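PDB 4CZW: PAN2-PAN3 deadenylation complex catalytic subunit pan2 from Neurospora crassa, which serves as the catalytic subunit of the PAN deadenylase, probably shortening mRNA poly(A) tails exonucleolytically to release 5'-AMP, with a pseudo-protease domain alongside its nuclease. Local coordinates for residues Thr226-Glu236 against Gly299-Asp307; Arg279-Leu288 against Phe380-Val390. All coordinates share one frame; numbering follows the deposited sequence.

How the interactions relate
Both interactions belong to the ubiquitin-protease-like scaffold domain and reach the same mixed sheet. Interaction 1 lays helix 227-235 along strand 300-305; it is partly buried, with carboxylates, a lysine and a serine fastening its two ends and apolar side chains packed alongside. Interaction 2, about 18 Å away between centres, is deeper and largely apolar: helix 276-282 with Ser-283, and Leu-288 beyond the turn, meet residues 380-390 without a hydrogen bond across the contact. The two are continuous. Phe-227 CB packs 3.6 Å from Trp-287 O, and the side chains of Trp-282 and Leu-288 rest on Phe-227, so helix 227-235, which makes interaction 1, also borders interaction 2.

Interaction 1 of 2, residues Thr226-Glu236 against Gly299-Asp307; sequences TFSQVLKAGLE and GHVYCYEGD
Glu-305 OE1 receives two hydrogen bonds from Ser-228, one from the backbone N at 2.9 Å and one from OG at 2.7 Å. The hydroxyl uses the anti lone pair of OE1, whereas the amide meets the oxygen nearly along the C-O axis. This is antiparallel helix-on-strand packing in the ubiquitin-protease-like scaffold domain: the axes of helix 227-235 and strand 300-305 approach to 7.2 Å, at 161° between their directions. The Glu-305 carboxylate sits at the first turn of the helix, where Thr-226 and Gln-229 form a capping box. A water links Glu-305 OE2 to Phe-227 N, and the concentration of amide donors there would be expected to favour the charged form of the glutamate.

At the other end, Lys-232 keeps an extended chain until it bends at chi4 (57°), which turns NZ onto Val-301 O in a hydrogen bond. Lys-232 NZ also forms a salt bridge with Glu-236 OE2 at 2.7 Å, from above the carboxylate plane, and makes an off-centre cation-pi contact with Tyr-302. Glu-236 OE2 accepts a second, nearly straight bond from Val-301 N (2.9 Å, 174°), so the lysine and the carboxylate between them engage both backbone polar groups of Val-301.

Apolar groups pack on the inner side, backed by Ile-294 of strand 291-297 and Ile-260 of strand 250-262. Leu-231 CD2 lies 3.7 Å from Cys-303 SG. One turn later Leu-235 crosses Val-301 at about a right angle, CD1 touching CG1 at 3.6 Å.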
loop_
_atom_site.group_PDB
_atom_site.type_symbol
_atom_site.label_atom_id
_atom_site.label_comp_id
_atom_site.label_asym_id
_atom_site.label_seq_id
_atom_site.Cartn_x
_atom_site.Cartn_y
_atom_site.Cartn_z
ATOM N N THR A 226 33.520 -1.968 4.067
ATOM C CA THR A 226 32.539 -2.302 3.040
ATOM C C THR A 226 31.142 -2.494 3.620
ATOM O O THR A 226 30.975 -2.648 4.830
ATOM C CB THR A 226 32.939 -3.578 2.277
ATOM O OG1 THR A 226 32.902 -4.703 3.164
ATOM C CG2 THR A 226 34.339 -3.438 1.702
ATOM N N PHE A 227 30.141 -2.480 2.743
ATOM C CA PHE A 227 28.753 -2.679 3.146
ATOM C C PHE A 227 28.525 -4.104 3.638
ATOM O O PHE A 227 27.715 -4.340 4.534
ATOM C CB PHE A 227 27.809 -2.362 1.982
ATOM C CG PHE A 227 26.366 -2.680 2.266
ATOM C CD1 PHE A 227 25.588 -1.816 3.018
ATOM C CD2 PHE A 227 25.788 -3.840 1.771
ATOM C CE1 PHE A 227 24.262 -2.106 3.278
ATOM C CE2 PHE A 227 24.462 -4.134 2.030
ATOM C CZ PHE A 227 23.698 -3.266 2.783
ATOM N N SER A 228 29.246 -5.049 3.041
ATOM C CA SER A 228 29.145 -6.452 3.423
ATOM C C SER A 228 29.587 -6.658 4.869
ATOM O O SER A 228 29.011 -7.467 5.596
ATOM C CB SER A 228 29.984 -7.324 2.485
ATOM O OG SER A 228 29.527 -7.220 1.148
ATOM N N GLN A 229 30.610 -5.915 5.278
ATOM C CA GLN A 229 31.119 -5.986 6.643
ATOM C C GLN A 229 30.146 -5.351 7.631
ATOM O O GLN A 229 29.969 -5.843 8.746
ATOM C CB GLN A 229 32.485 -5.305 6.738
ATOM C CG GLN A 229 33.592 -6.026 5.987
ATOM C CD GLN A 229 34.847 -5.185 5.851
ATOM O OE1 GLN A 229 34.821 -3.973 6.070
ATOM N NE2 GLN A 229 35.952 -5.825 5.488
ATOM N N VAL A 230 29.520 -4.254 7.216
ATOM C CA VAL A 230 28.551 -3.557 8.054
ATOM C C VAL A 230 27.293 -4.404 8.236
ATOM O O VAL A 230 26.721 -4.461 9.327
ATOM C CB VAL A 230 28.180 -2.182 7.456
ATOM C CG1 VAL A 230 27.042 -1.540 8.232
ATOM C CG2 VAL A 230 29.398 -1.270 7.442
ATOM N N LEU A 231 26.876 -5.070 7.164
ATOM C CA LEU A 231 25.725 -5.965 7.214
ATOM C C LEU A 231 25.993 -7.154 8.133
ATOM O O LEU A 231 25.143 -7.528 8.943
ATOM C CB LEU A 231 25.367 -6.455 5.810
ATOM C CG LEU A 231 24.265 -7.512 5.722
ATOM C CD1 LEU A 231 22.981 -7.004 6.356
ATOM C CD2 LEU A 231 24.026 -7.918 4.278
ATOM N N LYS A 232 27.176 -7.743 7.997
ATOM C CA LYS A 232 27.577 -8.877 8.823
ATOM C C LYS A 232 27.615 -8.504 10.301
ATOM O O LYS A 232 27.169 -9.268 11.157
ATOM C CB LYS A 232 28.944 -9.403 8.379
ATOM C CG LYS A 232 29.551 -10.426 9.325
ATOM C CD LYS A 232 30.906 -10.906 8.833
ATOM C CE LYS A 232 31.543 -11.862 9.828
ATOM N NZ LYS A 232 30.666 -13.029 10.120
ATOM N N ALA A 233 28.148 -7.321 10.590
ATOM C CA ALA A 233 28.253 -6.842 11.963
ATOM C C ALA A 233 26.877 -6.583 12.567
ATOM O O ALA A 233 26.685 -6.715 13.776
ATOM C CB ALA A 233 29.101 -5.582 12.016
ATOM N N GLY A 234 25.923 -6.214 11.718
ATOM C CA GLY A 234 24.573 -5.931 12.168
ATOM C C GLY A 234 23.795 -7.186 12.511
ATOM O O GLY A 234 23.117 -7.244 13.537
ATOM N N LEU A 235 23.891 -8.191 11.649
ATOM C CA LEU A 235 23.181 -9.451 11.845
ATOM C C LEU A 235 23.671 -10.193 13.087
ATOM O O LEU A 235 22.870 -10.689 13.880
ATOM C CB LEU A 235 23.332 -10.344 10.611
ATOM C CG LEU A 235 22.583 -9.900 9.353
ATOM C CD1 LEU A 235 23.123 -10.605 8.123
ATOM C CD2 LEU A 235 21.098 -10.171 9.503
ATOM N N GLU A 236 24.988 -10.264 13.249
ATOM C CA GLU A 236 25.584 -10.970 14.377
ATOM C C GLU A 236 25.598 -10.108 15.636
ATOM O O GLU A 236 25.417 -8.892 15.569
ATOM C CB GLU A 236 27.005 -11.418 14.030
ATOM C CG GLU A 236 27.077 -12.402 12.874
ATOM C CD GLU A 236 28.500 -12.774 12.513
ATOM O OE1 GLU A 236 29.425 -12.027 12.897
ATOM O OE2 GLU A 236 28.694 -13.813 11.848
ATOM N N GLY A 299 26.263 -20.849 12.591
ATOM C CA GLY A 299 25.829 -19.731 13.411
ATOM C C GLY A 299 26.414 -18.393 13.004
ATOM O O GLY A 299 26.098 -17.364 13.602
ATOM N N HIS A 300 27.267 -18.401 11.985
ATOM C CA HIS A 300 27.898 -17.173 11.514
ATOM C C HIS A 300 27.364 -16.754 10.148
ATOM O O HIS A 300 26.825 -17.569 9.401
ATOM C CB HIS A 300 29.418 -17.340 11.454
ATOM C CG HIS A 300 30.057 -17.531 12.795
ATOM N ND1 HIS A 300 30.242 -16.494 13.685
ATOM C CD2 HIS A 300 30.556 -18.636 13.397
ATOM C CE1 HIS A 300 30.826 -16.953 14.777
ATOM N NE2 HIS A 300 31.028 -18.250 14.628
ATOM N N VAL A 301 27.520 -15.473 9.832
ATOM C CA VAL A 301 27.053 -14.927 8.565
ATOM C C VAL A 301 28.196 -14.266 7.802
ATOM O O VAL A 301 28.944 -13.466 8.360
ATOM C CB VAL A 301 25.915 -13.907 8.777
ATOM C CG1 VAL A 301 25.749 -13.020 7.556
ATOM C CG2 VAL A 301 24.616 -14.625 9.102
ATOM N N TYR A 302 28.330 -14.613 6.525
ATOM C CA TYR A 302 29.375 -14.045 5.683
ATOM C C TYR A 302 28.774 -13.400 4.438
ATOM O O TYR A 302 28.081 -14.055 3.662
ATOM C CB TYR A 302 30.387 -15.123 5.290
ATOM C CG TYR A 302 30.926 -15.899 6.469
ATOM C CD1 TYR A 302 32.016 -15.432 7.192
ATOM C CD2 TYR A 302 30.342 -17.097 6.863
ATOM C CE1 TYR A 302 32.511 -16.137 8.272
ATOM C CE2 TYR A 302 30.830 -17.809 7.942
ATOM C CZ TYR A 302 31.914 -17.324 8.643
ATOM O OH TYR A 302 32.405 -18.030 9.718
ATOM N N CYS A 303 29.046 -12.111 4.252
ATOM C CA CYS A 303 28.482 -11.368 3.131
ATOM C C CYS A 303 29.561 -10.941 2.138
ATOM O O CYS A 303 30.663 -10.559 2.529
ATOM C CB CYS A 303 27.720 -10.142 3.636
ATOM S SG CYS A 303 26.851 -9.221 2.347
ATOM N N TYR A 304 29.233 -11.008 0.850
ATOM C CA TYR A 304 30.181 -10.642 -0.198
ATOM C C TYR A 304 29.537 -9.732 -1.241
ATOM O O TYR A 304 28.326 -9.772 -1.452
ATOM C CB TYR A 304 30.743 -11.896 -0.871
ATOM C CG TYR A 304 31.328 -12.896 0.099
ATOM C CD1 TYR A 304 32.613 -12.737 0.599
ATOM C CD2 TYR A 304 30.593 -13.998 0.515
ATOM C CE1 TYR A 304 33.152 -13.649 1.488
ATOM C CE2 TYR A 304 31.123 -14.914 1.403
ATOM C CZ TYR A 304 32.402 -14.736 1.885
ATOM O OH TYR A 304 32.932 -15.646 2.770
ATOM N N GLU A 305 30.361 -8.915 -1.890
ATOM C CA GLU A 305 29.877 -7.974 -2.894
ATOM C C GLU A 305 30.926 -7.739 -3.976
ATOM O O GLU A 305 32.101 -8.060 -3.793
ATOM C CB GLU A 305 29.495 -6.646 -2.239
ATOM C CG GLU A 305 30.676 -5.888 -1.655
ATOM C CD GLU A 305 30.259 -4.637 -0.906
ATOM O OE1 GLU A 305 29.589 -4.765 0.140
ATOM O OE2 GLU A 305 30.599 -3.527 -1.364
ATOM N N GLY A 306 30.494 -7.180 -5.103
ATOM C CA GLY A 306 31.394 -6.850 -6.193
ATOM C C GLY A 306 32.067 -8.059 -6.813
ATOM O O GLY A 306 31.456 -9.117 -6.958
ATOM N N ASP A 307 33.335 -7.896 -7.182
ATOM C CA ASP A 307 34.109 -8.978 -7.780
ATOM C C ASP A 307 34.383 -10.083 -6.768
ATOM O O ASP A 307 34.534 -11.249 -7.133
ATOM C CB ASP A 307 35.428 -8.446 -8.345
ATOM C CG ASP A 307 35.223 -7.416 -9.438
ATOM O OD1 ASP A 307 34.177 -7.470 -10.120
ATOM O OD2 ASP A 307 36.108 -6.554 -9.617
HETATM O O HOH W 1 30.690 -1.600 0.158
#

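Interaction 2 of 2, residues Arg279-Leu288 against Phe380-Val390; sequences RKLWSTPGWL and FNAAWKMPVVV
Met-386, present as selenomethionine, starts with CG anti to its carbonyl carbon (chi1 -79°) and then bends at chi2 and chi3, which brings SE to 3.7 Å from Trp-282 CB and CE to 3.5 Å from Arg-279 O. The same selenium stands obliquely to the indole in a Met-aromatic contact, while the aliphatic part of Arg-279 crosses the Met-386 chain with CG 3.9 Å from SE.

The indole of Trp-282 is enclosed on both faces. Pro-387 CG makes a CH-pi contact over the six-membered ring, 3.6 Å from its centroid, and the type II turn of Thr-284 to Trp-287 brings Trp-287 CZ3 back over the opposite face. The NE1 end is satisfied by a hydrogen bond to Tyr-210 OH. Trp-282 and Arg-279 join helix 276-282 to strand 385-394 of the large mixed sheet in the pseudo-protease domain. An Asx turn at Asn-381 precedes that strand, and a classic beta bulge, with Trp-384 and Lys-385 facing Asn-381, marks its start.

Phe-380 receives the edge of Trp-282 in an offset edge-to-face pair, centroids 5.7 Å apart and planes at 88°. Pro-387 CD lies over a face of the phenyl ring, so the one proline packs on both aromatic groups. Leu-288 comes in at the phenyl edge, in the ring plane, with CD2 3.9 Å from Phe-380 CE2.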
loop_
_atom_site.group_PDB
_atom_site.type_symbol
_atom_site.label_atom_id
_atom_site.label_comp_id
_atom_site.label_asym_id
_atom_site.label_seq_id
_atom_site.Cartn_x
_atom_site.Cartn_y
_atom_site.Cartn_z
ATOM N N ARG A 279 27.982 9.328 7.918
ATOM C CA ARG A 279 27.568 9.990 6.685
ATOM C C ARG A 279 28.722 10.087 5.693
ATOM O O ARG A 279 28.513 10.003 4.482
ATOM C CB ARG A 279 26.999 11.377 6.989
ATOM C CG ARG A 279 25.698 11.336 7.774
ATOM C CD ARG A 279 25.213 12.726 8.148
ATOM N NE ARG A 279 24.017 12.666 8.979
ATOM C CZ ARG A 279 24.029 12.644 10.309
ATOM N NH1 ARG A 279 25.179 12.687 10.970
ATOM N NH2 ARG A 279 22.886 12.583 10.981
ATOM N N LYS A 280 29.936 10.263 6.210
ATOM C CA LYS A 280 31.125 10.271 5.366
ATOM C C LYS A 280 31.319 8.908 4.713
ATOM O O LYS A 280 31.718 8.813 3.552
ATOM C CB LYS A 280 32.366 10.649 6.176
ATOM C CG LYS A 280 32.341 12.055 6.751
ATOM C CD LYS A 280 33.666 12.396 7.411
ATOM C CE LYS A 280 33.654 13.798 7.997
ATOM N NZ LYS A 280 34.968 14.149 8.604
ATOM N N LEU A 281 31.030 7.855 5.471
ATOM C CA LEU A 281 31.158 6.489 4.978
ATOM C C LEU A 281 30.155 6.203 3.864
ATOM O O LEU A 281 30.508 5.646 2.825
ATOM C CB LEU A 281 30.970 5.491 6.122
ATOM C CG LEU A 281 31.169 4.012 5.783
ATOM C CD1 LEU A 281 32.615 3.741 5.403
ATOM C CD2 LEU A 281 30.738 3.126 6.942
ATOM N N TRP A 282 28.903 6.591 4.088
ATOM C CA TRP A 282 27.836 6.344 3.122
ATOM C C TRP A 282 27.964 7.210 1.873
ATOM O O TRP A 282 27.417 6.877 0.821
ATOM C CB TRP A 282 26.471 6.580 3.768
ATOM C CG TRP A 282 25.879 5.354 4.386
ATOM C CD1 TRP A 282 25.876 5.021 5.709
ATOM C CD2 TRP A 282 25.201 4.295 3.702
ATOM N NE1 TRP A 282 25.235 3.819 5.892
ATOM C CE2 TRP A 282 24.813 3.352 4.674
ATOM C CE3 TRP A 282 24.887 4.052 2.362
ATOM C CZ2 TRP A 282 24.123 2.186 4.349
ATOM C CZ3 TRP A 282 24.202 2.895 2.042
ATOM C CH2 TRP A 282 23.829 1.977 3.029
ATOM N N SER A 283 28.686 8.319 1.989
ATOM C CA SER A 283 28.857 9.235 0.867
ATOM C C SER A 283 29.881 8.713 -0.134
ATOM O O SER A 283 30.039 9.271 -1.220
ATOM C CB SER A 283 29.272 10.620 1.364
ATOM O OG SER A 283 30.564 10.589 1.945
ATOM N N THR A 284 30.578 7.644 0.241
ATOM C CA THR A 284 31.555 7.013 -0.639
ATOM C C THR A 284 30.874 6.480 -1.894
ATOM O O THR A 284 29.931 5.693 -1.805
ATOM C CB THR A 284 32.291 5.860 0.072
ATOM O OG1 THR A 284 32.915 6.353 1.264
ATOM C CG2 THR A 284 33.349 5.256 -0.838
ATOM N N PRO A 285 31.344 6.918 -3.072
ATOM C CA PRO A 285 30.752 6.508 -4.350
ATOM C C PRO A 285 30.843 5.003 -4.590
ATOM O O PRO A 285 31.932 4.432 -4.541
ATOM C CB PRO A 285 31.584 7.277 -5.385
ATOM C CG PRO A 285 32.860 7.610 -4.685
ATOM C CD PRO A 285 32.478 7.839 -3.259
ATOM N N GLY A 286 29.698 4.375 -4.842
ATOM C CA GLY A 286 29.646 2.955 -5.133
ATOM C C GLY A 286 29.739 2.077 -3.900
ATOM O O GLY A 286 30.041 0.887 -3.999
ATOM N N TRP A 287 29.471 2.659 -2.735
ATOM C CA TRP A 287 29.576 1.925 -1.479
ATOM C C TRP A 287 28.431 0.934 -1.310
ATOM O O TRP A 287 28.620 -0.156 -0.773
ATOM C CB TRP A 287 29.610 2.891 -0.293
ATOM C CG TRP A 287 30.063 2.251 0.983
ATOM C CD1 TRP A 287 31.347 1.956 1.337
ATOM C CD2 TRP A 287 29.238 1.829 2.076
ATOM N NE1 TRP A 287 31.372 1.374 2.582
ATOM C CE2 TRP A 287 30.090 1.286 3.057
ATOM C CE3 TRP A 287 27.860 1.858 2.321
ATOM C CZ2 TRP A 287 29.613 0.776 4.263
ATOM C CZ3 TRP A 287 27.388 1.350 3.517
ATOM C CH2 TRP A 287 28.263 0.816 4.474
ATOM N N LEU A 288 27.242 1.319 -1.764
ATOM C CA LEU A 288 26.076 0.446 -1.684
ATOM C C LEU A 288 25.958 -0.422 -2.930
ATOM O O LEU A 288 25.683 0.083 -4.018
ATOM C CB LEU A 288 24.797 1.265 -1.496
ATOM C CG LEU A 288 23.491 0.465 -1.485
ATOM C CD1 LEU A 288 23.475 -0.533 -0.337
ATOM C CD2 LEU A 288 22.288 1.393 -1.409
ATOM N N PHE A 380 24.890 9.076 -2.656
ATOM C CA PHE A 380 24.388 9.727 -1.453
ATOM C C PHE A 380 25.244 10.935 -1.081
ATOM O O PHE A 380 26.432 10.991 -1.397
ATOM C CB PHE A 380 24.329 8.731 -0.294
ATOM C CG PHE A 380 23.444 7.546 -0.563
ATOM C CD1 PHE A 380 22.066 7.663 -0.487
ATOM C CD2 PHE A 380 23.990 6.317 -0.898
ATOM C CE1 PHE A 380 21.247 6.576 -0.736
ATOM C CE2 PHE A 380 23.176 5.226 -1.147
ATOM C CZ PHE A 380 21.803 5.356 -1.068
ATOM N N ASN A 381 24.626 11.903 -0.412
ATOM C CA ASN A 381 25.289 13.152 -0.071
ATOM C C ASN A 381 25.246 13.397 1.433
ATOM O O ASN A 381 24.177 13.395 2.039
ATOM C CB ASN A 381 24.634 14.315 -0.822
ATOM C CG ASN A 381 25.478 15.578 -0.808
ATOM O OD1 ASN A 381 25.988 15.991 0.233
ATOM N ND2 ASN A 381 25.627 16.199 -1.971
ATOM N N ALA A 382 26.414 13.618 2.029
ATOM C CA ALA A 382 26.524 13.796 3.475
ATOM C C ALA A 382 25.818 15.058 3.965
ATOM O O ALA A 382 25.579 15.220 5.161
ATOM C CB ALA A 382 27.988 13.826 3.888
ATOM N N ALA A 383 25.486 15.946 3.035
ATOM C CA ALA A 383 24.887 17.229 3.380
ATOM C C ALA A 383 23.368 17.152 3.504
ATOM O O ALA A 383 22.779 17.827 4.349
ATOM C CB ALA A 383 25.272 18.278 2.356
ATOM N N TRP A 384 22.732 16.330 2.673
ATOM C CA TRP A 384 21.273 16.301 2.635
ATOM C C TRP A 384 20.658 14.955 2.239
ATOM O O TRP A 384 19.495 14.692 2.551
ATOM C CB TRP A 384 20.762 17.388 1.682
ATOM C CG TRP A 384 21.243 17.246 0.267
ATOM C CD1 TRP A 384 22.391 17.756 -0.266
ATOM C CD2 TRP A 384 20.578 16.557 -0.799
ATOM N NE1 TRP A 384 22.486 17.422 -1.597
ATOM C CE2 TRP A 384 21.385 16.685 -1.947
ATOM C CE3 TRP A 384 19.382 15.840 -0.892
ATOM C CZ2 TRP A 384 21.032 16.124 -3.173
ATOM C CZ3 TRP A 384 19.034 15.285 -2.109
ATOM C CH2 TRP A 384 19.857 15.429 -3.233
ATOM N N LYS A 385 21.418 14.100 1.559
ATOM C CA LYS A 385 20.856 12.840 1.075
ATOM C C LYS A 385 21.457 11.614 1.757
ATOM O O LYS A 385 22.584 11.217 1.459
ATOM C CB LYS A 385 21.035 12.723 -0.440
ATOM C CG LYS A 385 20.230 11.590 -1.056
ATOM C CD LYS A 385 20.568 11.378 -2.518
ATOM C CE LYS A 385 19.816 10.186 -3.081
ATOM N NZ LYS A 385 20.281 9.842 -4.450
HETATM N N MSE A 386 20.687 11.006 2.656
HETATM C CA MSE A 386 21.138 9.830 3.392
HETATM C C MSE A 386 20.072 8.733 3.433
HETATM O O MSE A 386 18.892 9.014 3.638
HETATM C CB MSE A 386 21.544 10.219 4.815
HETATM C CG MSE A 386 22.925 10.843 4.917
HETATM SE SE MSE A 386 24.336 9.525 4.640
HETATM C CE MSE A 386 25.297 10.383 3.180
ATOM N N PRO A 387 20.494 7.474 3.244
ATOM C CA PRO A 387 19.583 6.325 3.257
ATOM C C PRO A 387 19.109 5.972 4.664
ATOM O O PRO A 387 19.880 6.071 5.619
ATOM C CB PRO A 387 20.439 5.200 2.673
ATOM C CG PRO A 387 21.826 5.564 3.061
ATOM C CD PRO A 387 21.890 7.066 3.002
ATOM N N VAL A 388 17.850 5.563 4.784
ATOM C CA VAL A 388 17.282 5.203 6.076
ATOM C C VAL A 388 16.949 3.717 6.129
ATOM O O VAL A 388 17.376 3.006 7.038
ATOM C CB VAL A 388 16.014 6.020 6.382
ATOM C CG1 VAL A 388 15.428 5.609 7.722
ATOM C CG2 VAL A 388 16.328 7.505 6.368
ATOM N N VAL A 389 16.181 3.255 5.147
ATOM C CA VAL A 389 15.828 1.844 5.050
ATOM C C VAL A 389 16.285 1.272 3.712
ATOM O O VAL A 389 16.017 1.847 2.656
ATOM C CB VAL A 389 14.309 1.625 5.207
ATOM C CG1 VAL A 389 13.983 0.138 5.192
ATOM C CG2 VAL A 389 13.808 2.269 6.490
ATOM N N VAL A 390 16.982 0.142 3.762
ATOM C CA VAL A 390 17.468 -0.518 2.556
ATOM C C VAL A 390 16.797 -1.879 2.395
ATOM O O VAL A 390 16.758 -2.672 3.335
ATOM C CB VAL A 390 18.997 -0.691 2.589
ATOM C CG1 VAL A 390 19.479 -1.415 1.346
ATOM C CG2 VAL A 390 19.677 0.663 2.714
#